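Local coordinates for GH5 (Bacteroidetes bacterium AC2a, PDB 4YHE), which is a family 5 glycoside hydrolase of the cellulase type, a beta/alpha-barrel enzyme that probably cleaves beta-glucosidic bonds in cellulose-like polysaccharides, at residues 138-143 against 194-199; 130-135 against 186-191; 153-158 against 233-238. All coordinates share one frame; numbering follows the deposited sequence.

Contact 1 of 3, residues 138-143 against 194-199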
ATOM      1  N   GLU A 138      -7.452  15.739  15.085  1.00 25.71           N
ATOM      2  CA  GLU A 138      -6.389  14.756  15.409  1.00 24.71           C
ATOM      3  C   GLU A 138      -5.512  14.489  14.175  1.00 24.16           C
ATOM      4  O   GLU A 138      -4.276  14.534  14.262  1.00 21.39           O
ATOM      5  CB  GLU A 138      -6.976  13.478  16.025  1.00 24.24           C
ATOM      6  CG  GLU A 138      -5.931  12.470  16.492  1.00 23.34           C
ATOM      7  CD  GLU A 138      -6.422  11.420  17.488  1.00 23.96           C
ATOM      8  OE1 GLU A 138      -7.617  11.421  17.931  1.00 22.68           O
ATOM      9  OE2 GLU A 138      -5.565  10.579  17.868  1.00 24.15           O
ATOM     10  N   LEU A 139      -6.154  14.303  13.018  1.00 23.56           N
ATOM     11  CA  LEU A 139      -5.437  14.103  11.751  1.00 21.91           C
ATOM     12  C   LEU A 139      -4.526  15.270  11.434  1.00 21.89           C
ATOM     13  O   LEU A 139      -3.373  15.092  11.039  1.00 20.35           O
ATOM     14  CB  LEU A 139      -6.429  13.859  10.578  1.00 22.58           C
ATOM     15  CG  LEU A 139      -7.041  12.452  10.429  1.00 20.47           C
ATOM     16  CD1 LEU A 139      -8.141  12.467   9.389  1.00 19.81           C
ATOM     17  CD2 LEU A 139      -5.984  11.407  10.052  1.00 21.19           C
ATOM     18  N   THR A 140      -5.046  16.479  11.605  1.00 22.36           N
ATOM     19  CA  THR A 140      -4.258  17.671  11.400  1.00 21.89           C
ATOM     20  C   THR A 140      -3.044  17.733  12.351  1.00 22.48           C
ATOM     21  O   THR A 140      -1.911  17.960  11.912  1.00 18.22           O
ATOM     22  CB  THR A 140      -5.133  18.944  11.536  1.00 24.22           C
ATOM     23  OG1 THR A 140      -6.212  18.893  10.577  1.00 25.58           O
ATOM     24  CG2 THR A 140      -4.315  20.175  11.315  1.00 23.36           C
ATOM     25  N   MET A 141      -3.270  17.529  13.647  1.00 22.17           N
ATOM     26  CA  MET A 141      -2.151  17.578  14.604  1.00 25.55           C
ATOM     27  C   MET A 141      -1.084  16.507  14.332  1.00 25.17           C
ATOM     28  O   MET A 141       0.134  16.755  14.462  1.00 25.05           O
ATOM     29  CB  MET A 141      -2.699  17.437  16.030  1.00 27.20           C
ATOM     30  CG  MET A 141      -3.559  18.623  16.472  1.00 30.19           C
ATOM     31  SD  MET A 141      -2.680  20.212  16.414  1.00 34.70           S
ATOM     32  CE  MET A 141      -2.952  20.882  14.786  1.00 38.08           C
ATOM     33  N   ILE A 142      -1.536  15.319  13.927  1.00 22.79           N
ATOM     34  CA  ILE A 142      -0.623  14.245  13.655  1.00 22.60           C
ATOM     35  C   ILE A 142       0.211  14.530  12.423  1.00 21.10           C
ATOM     36  O   ILE A 142       1.456  14.478  12.478  1.00 21.20           O
ATOM     37  CB  ILE A 142      -1.343  12.878  13.551  1.00 23.33           C
ATOM     38  CG1 ILE A 142      -1.850  12.471  14.931  1.00 24.91           C
ATOM     39  CG2 ILE A 142      -0.383  11.824  12.996  1.00 24.10           C
ATOM     40  CD1 ILE A 142      -2.638  11.187  14.925  1.00 25.18           C
ATOM     41  N   TRP A 143      -0.438  14.858  11.315  1.00 20.56           N
ATOM     42  CA  TRP A 143       0.299  15.145  10.100  1.00 19.26           C
ATOM     43  C   TRP A 143       1.194  16.397  10.207  1.00 21.14           C
ATOM     44  O   TRP A 143       2.260  16.461   9.595  1.00 19.61           O
ATOM     45  CB  TRP A 143      -0.639  15.189   8.872  1.00 20.00           C
ATOM     46  CG  TRP A 143      -0.839  13.816   8.292  1.00 19.08           C
ATOM     47  CD1 TRP A 143      -2.014  13.115   8.196  1.00 17.81           C
ATOM     48  CD2 TRP A 143       0.173  12.969   7.750  1.00 18.29           C
ATOM     49  NE1 TRP A 143      -1.804  11.927   7.594  1.00 18.26           N
ATOM     50  CE2 TRP A 143      -0.466  11.775   7.341  1.00 18.28           C
ATOM     51  CE3 TRP A 143       1.559  13.086   7.595  1.00 18.73           C
ATOM     52  CZ2 TRP A 143       0.230  10.697   6.795  1.00 18.71           C
ATOM     53  CZ3 TRP A 143       2.258  12.025   7.005  1.00 18.96           C
ATOM     54  CH2 TRP A 143       1.587  10.836   6.615  1.00 18.51           C
ATOM     55  N   VAL A 194      -3.872  16.523   3.496  1.00 20.73           N
ATOM     56  CA  VAL A 194      -3.083  17.300   2.545  1.00 21.17           C
ATOM     57  C   VAL A 194      -2.847  18.742   3.092  1.00 22.39           C
ATOM     58  O   VAL A 194      -1.724  19.232   3.079  1.00 24.43           O
ATOM     59  CB  VAL A 194      -3.762  17.341   1.150  1.00 21.65           C
ATOM     60  CG1 VAL A 194      -3.062  18.327   0.223  1.00 21.01           C
ATOM     61  CG2 VAL A 194      -3.772  15.951   0.520  1.00 21.83           C
ATOM     62  N   ASP A 195      -3.892  19.381   3.596  1.00 22.88           N
ATOM     63  CA  ASP A 195      -3.777  20.724   4.150  1.00 24.17           C
ATOM     64  C   ASP A 195      -2.673  20.740   5.235  1.00 23.91           C
ATOM     65  O   ASP A 195      -1.738  21.547   5.181  1.00 22.61           O
ATOM     66  CB  ASP A 195      -5.111  21.178   4.762  1.00 24.05           C
ATOM     67  CG  ASP A 195      -6.205  21.474   3.707  1.00 25.25           C
ATOM     68  OD1 ASP A 195      -5.935  21.530   2.476  1.00 24.09           O
ATOM     69  OD2 ASP A 195      -7.352  21.631   4.146  1.00 24.76           O
ATOM     70  N   ALA A 196      -2.784  19.821   6.192  1.00 23.41           N
ATOM     71  CA  ALA A 196      -1.818  19.687   7.301  1.00 22.73           C
ATOM     72  C   ALA A 196      -0.375  19.495   6.826  1.00 23.35           C
ATOM     73  O   ALA A 196       0.550  20.155   7.326  1.00 22.81           O
ATOM     74  CB  ALA A 196      -2.218  18.549   8.219  1.00 22.23           C
ATOM     75  N   ILE A 197      -0.185  18.611   5.866  1.00 21.92           N
ATOM     76  CA  ILE A 197       1.139  18.332   5.332  1.00 22.92           C
ATOM     77  C   ILE A 197       1.746  19.581   4.694  1.00 24.90           C
ATOM     78  O   ILE A 197       2.910  19.944   4.956  1.00 23.54           O
ATOM     79  CB  ILE A 197       1.098  17.148   4.357  1.00 22.66           C
ATOM     80  CG1 ILE A 197       0.759  15.866   5.147  1.00 23.24           C
ATOM     81  CG2 ILE A 197       2.422  16.983   3.625  1.00 22.73           C
ATOM     82  CD1 ILE A 197       0.314  14.670   4.306  1.00 23.22           C
ATOM     83  N   ARG A 198       0.946  20.255   3.883  1.00 26.31           N
ATOM     84  CA  ARG A 198       1.382  21.486   3.228  1.00 26.10           C
ATOM     85  C   ARG A 198       1.670  22.577   4.247  1.00 24.29           C
ATOM     86  O   ARG A 198       2.602  23.324   4.037  1.00 28.41           O
ATOM     87  CB  ARG A 198       0.348  21.968   2.208  1.00 24.74           C
ATOM     88  CG  ARG A 198       0.097  20.990   1.067  1.00 25.34           C
ATOM     89  CD  ARG A 198       1.352  20.576   0.327  1.00 23.82           C
ATOM     90  NE  ARG A 198       1.048  19.680  -0.788  1.00 23.76           N
ATOM     91  CZ  ARG A 198       1.877  18.766  -1.297  1.00 23.74           C
ATOM     92  NH1 ARG A 198       3.082  18.556  -0.775  1.00 24.45           N
ATOM     93  NH2 ARG A 198       1.483  18.017  -2.317  1.00 23.67           N
ATOM     94  N   ALA A 199       0.908  22.646   5.344  1.00 23.84           N
ATOM     95  CA  ALA A 199       1.173  23.628   6.421  1.00 24.55           C
ATOM     96  C   ALA A 199       2.428  23.313   7.274  1.00 26.53           C
ATOM     97  O   ALA A 199       2.855  24.132   8.082  1.00 27.44           O
ATOM     98  CB  ALA A 199      -0.043  23.777   7.329  1.00 23.37           C
TER
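A196 turns its single methyl straight at helix 129-149, where A196 CB lies 3.8 Å from W143 CB and 3.8 Å from T140 O, in the groove between these two residues. T140 adds its methyl branch, CG2, at 4.1 Å from A196 CB. The next residue, I197, lies alongside W143 and points the same way. With CG1 beside its own backbone N (chi1 -67°), I197 sends CD1 over one face of the indole: a CH-pi contact 4.0 Å from the centroid of the six-membered ring and 21° off its normal. I197 CG1 supports it at 3.8 Å from W143 CE3. Further out, W143 NE1 is hydrogen-bonded to T161 O and its ring meets that of F159, which ties down the indole that I197 packs on. T140 OG1 turns back to K136 O in its own helix, leaving CG2 for the neighbour. I197 also rests on I209 of strand 209-212. The axes of segments 138-143 and 194-199 approach to 8.3 Å at -31°, a closeness allowed by alanine at the nearest backbone pair, T140 and A196. The side chains meet through methyl, methylene and ring surfaces, with the carbonyl T140 O against the A196 methyl, so shape rather than polarity sets the fit.

Contact 2 of 3, residues 130-135 against 186-191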
ATOM      1  N   GLU A 130     -19.878  16.408  14.710  1.00 34.63           N
ATOM      2  CA  GLU A 130     -18.978  16.781  15.791  1.00 34.99           C
ATOM      3  C   GLU A 130     -17.892  15.714  15.994  1.00 30.40           C
ATOM      4  O   GLU A 130     -16.768  16.035  16.306  1.00 28.69           O
ATOM      5  CB  GLU A 130     -19.752  17.061  17.075  1.00 39.91           C
ATOM      6  CG  GLU A 130     -20.759  18.198  16.886  1.00 44.52           C
ATOM      7  CD  GLU A 130     -21.321  18.743  18.188  1.00 50.21           C
ATOM      8  OE1 GLU A 130     -21.576  19.967  18.248  1.00 53.35           O
ATOM      9  OE2 GLU A 130     -21.519  17.951  19.140  1.00 49.54           O
ATOM     10  N   ARG A 131     -18.205  14.443  15.785  1.00 29.79           N
ATOM     11  CA  ARG A 131     -17.142  13.422  15.829  1.00 28.83           C
ATOM     12  C   ARG A 131     -16.164  13.581  14.639  1.00 28.21           C
ATOM     13  O   ARG A 131     -14.940  13.470  14.783  1.00 24.31           O
ATOM     14  CB  ARG A 131     -17.742  12.016  15.883  1.00 29.88           C
ATOM     15  CG  ARG A 131     -16.726  10.888  16.037  1.00 31.14           C
ATOM     16  CD  ARG A 131     -15.973  10.914  17.381  1.00 33.23           C
ATOM     17  NE  ARG A 131     -14.771  10.084  17.309  1.00 33.78           N
ATOM     18  CZ  ARG A 131     -14.704   8.771  17.521  1.00 36.23           C
ATOM     19  NH1 ARG A 131     -15.775   8.063  17.871  1.00 35.83           N
ATOM     20  NH2 ARG A 131     -13.524   8.155  17.375  1.00 39.47           N
ATOM     21  N   ASN A 132     -16.714  13.875  13.476  1.00 27.24           N
ATOM     22  CA  ASN A 132     -15.911  14.086  12.272  1.00 27.48           C
ATOM     23  C   ASN A 132     -14.923  15.247  12.453  1.00 26.94           C
ATOM     24  O   ASN A 132     -13.739  15.146  12.092  1.00 22.85           O
ATOM     25  CB  ASN A 132     -16.847  14.326  11.069  1.00 27.89           C
ATOM     26  CG  ASN A 132     -16.123  14.263   9.734  1.00 28.39           C
ATOM     27  OD1 ASN A 132     -15.064  13.660   9.616  1.00 26.39           O
ATOM     28  ND2 ASN A 132     -16.704  14.889   8.720  1.00 28.95           N
ATOM     29  N   GLN A 133     -15.413  16.343  13.021  1.00 26.93           N
ATOM     30  CA  GLN A 133     -14.573  17.484  13.388  1.00 30.39           C
ATOM     31  C   GLN A 133     -13.411  17.103  14.315  1.00 28.81           C
ATOM     32  O   GLN A 133     -12.303  17.591  14.126  1.00 29.34           O
ATOM     33  CB  GLN A 133     -15.418  18.597  14.061  1.00 35.39           C
ATOM     34  CG  GLN A 133     -16.072  19.572  13.078  1.00 40.29           C
ATOM     35  CD  GLN A 133     -17.304  20.316  13.628  1.00 47.97           C
ATOM     36  OE1 GLN A 133     -17.584  20.329  14.839  1.00 52.57           O
ATOM     37  NE2 GLN A 133     -18.050  20.940  12.720  1.00 50.11           N
ATOM     38  N   LEU A 134     -13.675  16.278  15.324  1.00 28.61           N
ATOM     39  CA  LEU A 134     -12.630  15.824  16.260  1.00 29.78           C
ATOM     40  C   LEU A 134     -11.568  14.977  15.567  1.00 27.76           C
ATOM     41  O   LEU A 134     -10.369  15.125  15.831  1.00 26.67           O
ATOM     42  CB  LEU A 134     -13.229  14.963  17.379  1.00 34.33           C
ATOM     43  CG  LEU A 134     -14.019  15.605  18.520  1.00 38.63           C
ATOM     44  CD1 LEU A 134     -14.496  14.509  19.469  1.00 41.32           C
ATOM     45  CD2 LEU A 134     -13.172  16.622  19.264  1.00 40.28           C
ATOM     46  N   ILE A 135     -12.029  14.065  14.712  1.00 25.86           N
ATOM     47  CA  ILE A 135     -11.130  13.147  14.016  1.00 25.74           C
ATOM     48  C   ILE A 135     -10.246  14.002  13.104  1.00 25.50           C
ATOM     49  O   ILE A 135      -9.031  13.791  13.010  1.00 25.07           O
ATOM     50  CB  ILE A 135     -11.932  12.068  13.253  1.00 25.33           C
ATOM     51  CG1 ILE A 135     -12.492  11.063  14.254  1.00 24.79           C
ATOM     52  CG2 ILE A 135     -11.078  11.374  12.190  1.00 23.60           C
ATOM     53  CD1 ILE A 135     -13.602  10.193  13.721  1.00 25.74           C
ATOM     54  N   LEU A 186     -14.580  10.434   3.657  1.00 18.59           N
ATOM     55  CA  LEU A 186     -13.207  10.024   3.311  1.00 17.62           C
ATOM     56  C   LEU A 186     -12.521  11.125   2.495  1.00 17.91           C
ATOM     57  O   LEU A 186     -11.364  11.463   2.761  1.00 18.58           O
ATOM     58  CB  LEU A 186     -13.200   8.678   2.588  1.00 17.76           C
ATOM     59  CG  LEU A 186     -11.825   8.230   2.080  1.00 16.49           C
ATOM     60  CD1 LEU A 186     -10.782   8.208   3.185  1.00 16.47           C
ATOM     61  CD2 LEU A 186     -11.930   6.860   1.426  1.00 17.35           C
ATOM     62  N   ASN A 187     -13.223  11.678   1.498  1.00 17.58           N
ATOM     63  CA  ASN A 187     -12.698  12.782   0.718  1.00 18.92           C
ATOM     64  C   ASN A 187     -12.328  13.982   1.559  1.00 18.89           C
ATOM     65  O   ASN A 187     -11.272  14.537   1.371  1.00 17.94           O
ATOM     66  CB  ASN A 187     -13.634  13.161  -0.423  1.00 19.49           C
ATOM     67  CG  ASN A 187     -13.581  12.167  -1.571  1.00 19.16           C
ATOM     68  OD1 ASN A 187     -12.534  11.591  -1.896  1.00 19.77           O
ATOM     69  ND2 ASN A 187     -14.703  11.956  -2.184  1.00 20.15           N
ATOM     70  N   GLU A 188     -13.167  14.342   2.528  1.00 18.79           N
ATOM     71  CA  GLU A 188     -12.836  15.392   3.473  1.00 19.90           C
ATOM     72  C   GLU A 188     -11.567  15.086   4.306  1.00 20.15           C
ATOM     73  O   GLU A 188     -10.747  15.986   4.569  1.00 22.31           O
ATOM     74  CB  GLU A 188     -13.995  15.619   4.441  1.00 19.94           C
ATOM     75  CG  GLU A 188     -15.266  16.104   3.772  1.00 21.35           C
ATOM     76  CD  GLU A 188     -16.454  16.125   4.728  1.00 23.36           C
ATOM     77  OE1 GLU A 188     -16.261  15.978   5.939  1.00 23.94           O
ATOM     78  OE2 GLU A 188     -17.585  16.267   4.256  1.00 26.93           O
ATOM     79  N   TRP A 189     -11.440  13.842   4.757  1.00 18.95           N
ATOM     80  CA  TRP A 189     -10.271  13.442   5.538  1.00 18.24           C
ATOM     81  C   TRP A 189      -9.008  13.611   4.706  1.00 17.56           C
ATOM     82  O   TRP A 189      -8.011  14.114   5.191  1.00 18.61           O
ATOM     83  CB  TRP A 189     -10.387  12.006   5.995  1.00 17.32           C
ATOM     84  CG  TRP A 189     -11.375  11.786   7.144  1.00 17.35           C
ATOM     85  CD1 TRP A 189     -12.213  12.704   7.716  1.00 17.16           C
ATOM     86  CD2 TRP A 189     -11.628  10.545   7.797  1.00 18.23           C
ATOM     87  NE1 TRP A 189     -12.941  12.114   8.717  1.00 18.03           N
ATOM     88  CE2 TRP A 189     -12.623  10.783   8.781  1.00 17.82           C
ATOM     89  CE3 TRP A 189     -11.118   9.245   7.647  1.00 17.97           C
ATOM     90  CZ2 TRP A 189     -13.089   9.785   9.620  1.00 18.38           C
ATOM     91  CZ3 TRP A 189     -11.610   8.230   8.465  1.00 18.49           C
ATOM     92  CH2 TRP A 189     -12.584   8.522   9.470  1.00 18.67           C
ATOM     93  N   ASN A 190      -9.031  13.181   3.457  1.00 17.77           N
ATOM     94  CA  ASN A 190      -7.836  13.345   2.615  1.00 17.09           C
ATOM     95  C   ASN A 190      -7.501  14.823   2.424  1.00 18.06           C
ATOM     96  O   ASN A 190      -6.319  15.196   2.425  1.00 17.04           O
ATOM     97  CB  ASN A 190      -7.954  12.666   1.251  1.00 17.20           C
ATOM     98  CG  ASN A 190      -7.698  11.154   1.293  1.00 17.54           C
ATOM     99  OD1 ASN A 190      -6.953  10.631   2.135  1.00 17.70           O
ATOM    100  ND2 ASN A 190      -8.340  10.441   0.373  1.00 16.14           N
ATOM    101  N   GLN A 191      -8.524  15.675   2.268  1.00 18.63           N
ATOM    102  CA  GLN A 191      -8.271  17.119   2.126  1.00 19.80           C
ATOM    103  C   GLN A 191      -7.566  17.679   3.367  1.00 20.52           C
ATOM    104  O   GLN A 191      -6.575  18.402   3.260  1.00 20.72           O
ATOM    105  CB  GLN A 191      -9.574  17.879   1.877  1.00 20.96           C
ATOM    106  CG  GLN A 191      -9.415  19.363   1.582  1.00 22.59           C
ATOM    107  CD  GLN A 191      -8.685  19.613   0.295  1.00 22.40           C
ATOM    108  OE1 GLN A 191      -9.192  19.309  -0.778  1.00 23.16           O
ATOM    109  NE2 GLN A 191      -7.489  20.164   0.385  1.00 22.98           N
TER
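N132 uses both ends of its side-chain amide to join helix 129-149 to helix 181-199. As acceptor, N132 OD1 takes the indole N-H of W189: W189 NE1 to N132 OD1 is 2.8 Å, with 153° at the hydrogen. The oxygen sits at the edge of the indole, close to its plane, and is approached almost end-on, nearly along the C=O direction, with amide and ring planes well inclined to each other. As donor, N132 ND2 reaches E188 OE1 at 3.0 Å. This bond is more bent, at 141°, although E188 OE1 lies in the amide plane and the carboxylate is only modestly turned from it. Placing CG opposite the backbone N carries the asparagine amide across to the neighbouring helix. Two bonds to successive residues fix which way round the amide lies.

Charge enters through E188 OE1, whose stronger partner is the salt-bridged K136 NZ, one turn beyond N132. The lysine would be expected to keep the carboxylate ionised and improve it as an acceptor. N132 ND2 has a further, weak hydrogen bond to E129 OE1.

The apolar part belongs to I135, which sends its CG2 branch to the benzo side of the indole, 3.6 Å from W189 CZ2 and 3.8 Å from W189 CE2. L120, L122 and A125 also pack on this tryptophan, so its N-H is used within a largely apolar surrounding.

With W189 and N132 filling the gap, the axes of 130-135 and 186-191 come to 11.2 Å at -29°. Nearly parallel helices following successive strands, here 97-101 and 157-160, are the hallmark of the outer layer of a (beta/alpha)8 TIM barrel, the fold of family 5 glycoside hydrolases.

Contact 3 of 3, residues 153-158 against 233-238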
ATOM      1  N   ASP A 153      13.643  16.664   4.672  1.00 25.12           N
ATOM      2  CA  ASP A 153      13.776  15.514   3.784  1.00 24.22           C
ATOM      3  C   ASP A 153      12.954  15.717   2.506  1.00 23.65           C
ATOM      4  O   ASP A 153      11.751  16.006   2.559  1.00 22.54           O
ATOM      5  CB  ASP A 153      13.352  14.240   4.532  1.00 21.79           C
ATOM      6  CG  ASP A 153      14.212  13.987   5.746  1.00 22.20           C
ATOM      7  OD1 ASP A 153      15.416  13.768   5.549  1.00 20.21           O
ATOM      8  OD2 ASP A 153      13.706  14.011   6.877  1.00 21.58           O
ATOM      9  N   GLY A 154      13.612  15.499   1.382  1.00 23.41           N
ATOM     10  CA  GLY A 154      13.094  15.837   0.069  1.00 25.53           C
ATOM     11  C   GLY A 154      12.147  14.819  -0.527  1.00 26.14           C
ATOM     12  O   GLY A 154      11.451  14.083   0.212  1.00 27.27           O
ATOM     13  N   GLU A 155      12.094  14.780  -1.857  1.00 26.62           N
ATOM     14  CA  GLU A 155      10.963  14.105  -2.525  1.00 26.00           C
ATOM     15  C   GLU A 155      11.113  12.585  -2.638  1.00 23.44           C
ATOM     16  O   GLU A 155      10.219  11.925  -3.149  1.00 20.46           O
ATOM     17  CB  GLU A 155      10.592  14.767  -3.860  1.00 27.56           C
ATOM     18  CG  GLU A 155      11.507  14.465  -5.019  1.00 29.85           C
ATOM     19  CD  GLU A 155      11.021  15.099  -6.327  1.00 30.13           C
ATOM     20  OE1 GLU A 155      10.409  16.211  -6.329  1.00 30.06           O
ATOM     21  OE2 GLU A 155      11.283  14.468  -7.357  1.00 31.02           O
ATOM     22  N   TRP A 156      12.264  12.052  -2.201  1.00 22.43           N
ATOM     23  CA  TRP A 156      12.426  10.620  -1.987  1.00 21.54           C
ATOM     24  C   TRP A 156      11.515  10.118  -0.848  1.00 19.23           C
ATOM     25  O   TRP A 156      11.262   8.932  -0.791  1.00 18.12           O
ATOM     26  CB  TRP A 156      13.889  10.217  -1.700  1.00 23.70           C
ATOM     27  CG  TRP A 156      14.490  10.951  -0.556  1.00 25.11           C
ATOM     28  CD1 TRP A 156      15.233  12.106  -0.612  1.00 27.24           C
ATOM     29  CD2 TRP A 156      14.385  10.607   0.834  1.00 27.45           C
ATOM     30  NE1 TRP A 156      15.580  12.501   0.656  1.00 26.21           N
ATOM     31  CE2 TRP A 156      15.087  11.598   1.562  1.00 25.83           C
ATOM     32  CE3 TRP A 156      13.770   9.553   1.534  1.00 27.49           C
ATOM     33  CZ2 TRP A 156      15.197  11.567   2.949  1.00 24.99           C
ATOM     34  CZ3 TRP A 156      13.882   9.525   2.919  1.00 27.19           C
ATOM     35  CH2 TRP A 156      14.584  10.526   3.612  1.00 25.10           C
ATOM     36  N   LEU A 157      11.028  11.006   0.010  1.00 18.57           N
ATOM     37  CA  LEU A 157      10.104  10.651   1.110  1.00 18.39           C
ATOM     38  C   LEU A 157       8.669  11.066   0.737  1.00 18.40           C
ATOM     39  O   LEU A 157       8.394  12.245   0.539  1.00 20.22           O
ATOM     40  CB  LEU A 157      10.523  11.320   2.419  1.00 18.16           C
ATOM     41  CG  LEU A 157       9.621  11.100   3.649  1.00 18.89           C
ATOM     42  CD1 LEU A 157       9.504   9.612   3.946  1.00 18.70           C
ATOM     43  CD2 LEU A 157      10.125  11.842   4.864  1.00 19.35           C
ATOM     44  N   VAL A 158       7.780  10.070   0.642  1.00 18.35           N
ATOM     45  CA  VAL A 158       6.370  10.236   0.277  1.00 16.46           C
ATOM     46  C   VAL A 158       5.508  10.041   1.520  1.00 15.89           C
ATOM     47  O   VAL A 158       5.771   9.140   2.320  1.00 15.50           O
ATOM     48  CB  VAL A 158       5.950   9.174  -0.765  1.00 17.28           C
ATOM     49  CG1 VAL A 158       4.458   9.258  -1.098  1.00 17.57           C
ATOM     50  CG2 VAL A 158       6.783   9.244  -2.045  1.00 17.41           C
ATOM     51  N   PRO A 233       0.794  22.175  -7.933  1.00 27.96           N
ATOM     52  CA  PRO A 233       0.274  21.267  -8.925  1.00 27.83           C
ATOM     53  C   PRO A 233       1.105  19.990  -9.059  1.00 26.44           C
ATOM     54  O   PRO A 233       2.306  19.982  -8.821  1.00 25.75           O
ATOM     55  CB  PRO A 233       0.353  22.101 -10.227  1.00 28.30           C
ATOM     56  CG  PRO A 233       1.586  22.912 -10.042  1.00 28.26           C
ATOM     57  CD  PRO A 233       1.575  23.267  -8.563  1.00 29.64           C
ATOM     58  N   ASN A 234       0.431  18.914  -9.432  1.00 22.80           N
ATOM     59  CA  ASN A 234       1.065  17.676  -9.802  1.00 24.23           C
ATOM     60  C   ASN A 234       1.912  17.015  -8.721  1.00 21.42           C
ATOM     61  O   ASN A 234       2.914  16.396  -9.023  1.00 21.80           O
ATOM     62  CB  ASN A 234       1.881  17.874 -11.081  1.00 23.05           C
ATOM     63  CG  ASN A 234       1.113  18.619 -12.128  1.00 25.69           C
ATOM     64  OD1 ASN A 234       1.396  19.791 -12.416  1.00 27.02           O
ATOM     65  ND2 ASN A 234       0.120  17.967 -12.688  1.00 24.91           N
ATOM     66  N   ARG A 235       1.473  17.127  -7.473  1.00 22.39           N
ATOM     67  CA  ARG A 235       2.158  16.498  -6.347  1.00 21.95           C
ATOM     68  C   ARG A 235       1.264  15.514  -5.557  1.00 20.99           C
ATOM     69  O   ARG A 235       1.589  15.147  -4.422  1.00 18.83           O
ATOM     70  CB  ARG A 235       2.740  17.576  -5.418  1.00 24.01           C
ATOM     71  CG  ARG A 235       3.824  18.417  -6.085  1.00 27.42           C
ATOM     72  CD  ARG A 235       5.109  17.627  -6.279  1.00 30.85           C
ATOM     73  NE  ARG A 235       6.016  18.233  -7.253  1.00 36.37           N
ATOM     74  CZ  ARG A 235       7.334  18.048  -7.291  1.00 38.86           C
ATOM     75  NH1 ARG A 235       7.947  17.301  -6.390  1.00 40.11           N
ATOM     76  NH2 ARG A 235       8.060  18.656  -8.234  1.00 43.43           N
ATOM     77  N   LEU A 236       0.168  15.061  -6.167  1.00 19.98           N
ATOM     78  CA  LEU A 236      -0.684  14.007  -5.565  1.00 20.06           C
ATOM     79  C   LEU A 236      -0.570  12.708  -6.359  1.00 19.29           C
ATOM     80  O   LEU A 236      -0.390  12.736  -7.578  1.00 20.50           O
ATOM     81  CB  LEU A 236      -2.142  14.456  -5.513  1.00 20.87           C
ATOM     82  CG  LEU A 236      -2.495  15.656  -4.606  1.00 21.91           C
ATOM     83  CD1 LEU A 236      -3.966  16.011  -4.695  1.00 21.31           C
ATOM     84  CD2 LEU A 236      -2.127  15.413  -3.171  1.00 22.46           C
ATOM     85  N   MET A 237      -0.596  11.572  -5.659  1.00 17.82           N
ATOM     86  CA  MET A 237      -0.625  10.250  -6.267  1.00 17.38           C
ATOM     87  C   MET A 237      -1.795   9.474  -5.676  1.00 16.94           C
ATOM     88  O   MET A 237      -2.152   9.674  -4.505  1.00 16.00           O
ATOM     89  CB  MET A 237       0.669   9.461  -6.000  1.00 19.11           C
ATOM     90  CG  MET A 237       1.961  10.253  -6.166  1.00 19.65           C
ATOM     91  SD  MET A 237       3.395   9.198  -6.392  1.00 22.59           S
ATOM     92  CE  MET A 237       3.550   8.648  -4.697  1.00 20.63           C
ATOM     93  N   VAL A 238      -2.372   8.597  -6.487  1.00 17.00           N
ATOM     94  CA  VAL A 238      -3.510   7.780  -6.059  1.00 17.37           C
ATOM     95  C   VAL A 238      -2.933   6.467  -5.591  1.00 14.97           C
ATOM     96  O   VAL A 238      -2.195   5.819  -6.302  1.00 14.23           O
ATOM     97  CB  VAL A 238      -4.545   7.554  -7.173  1.00 18.35           C
ATOM     98  CG1 VAL A 238      -5.639   6.590  -6.704  1.00 19.31           C
ATOM     99  CG2 VAL A 238      -5.179   8.882  -7.589  1.00 19.14           C
TER
HETATM  100  O   HOH W   1      10.883  18.369  -8.108  1.00 46.57           O
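R235 and E155 form a salt bridge at the end of the TIM barrel where its strands begin, just ahead of strands 236-242 and 157-160; strand 209-212 runs between the two. R235 CB packs against R198 NH2 of helix 181-199. From there CG stands beside the backbone N, and a bend at chi2 (-72°) swings CD and NE round toward the turn that holds E155. At the tip, R235 NH1 donates to E155 OE1 at 2.7 Å and 153°. The oxygen lies at the edge of the guanidinium and near its plane, whereas the nitrogen comes from above the carboxylate, 37° out of its plane; the two planes are turned steeply against each other. R235 NH1 also has a weak hydrogen bond to T206 O. A water bridges the pair, accepting from R235 NH2 and donating to E155 OE1, each at 2.8 Å, and R235 NH2 makes a second salt bridge to E6 of helix 6-13. F10 of that helix touches E155, V158 and M237. Deeper along the strands the contact turns apolar: V158 and M237 point at each other from alternate strands and meet tip to tip, V158 CG1 3.8 Å from M237 CE.

Overall arrangement
From the N terminus, helix 129-149 supplies 130-135 and then 138-143, and the chain passes through 153-158 into strand 157-160. Helix 181-199 then closes contact 2 with 186-191 and, two turns later, contact 1 with 194-199; 233-238 closes contact 3 last. Partners therefore follow in the same order as the openings: all three loops cross and none nests. Contacts 1 and 2, centres 12 Å apart, join one helix pair and meet where L139 packs on W189. Contact 3 links alternate barrel strands, its centre 15 Å from that of contact 1, which it touches through V194 and L236, joining the helical layer to the barrel.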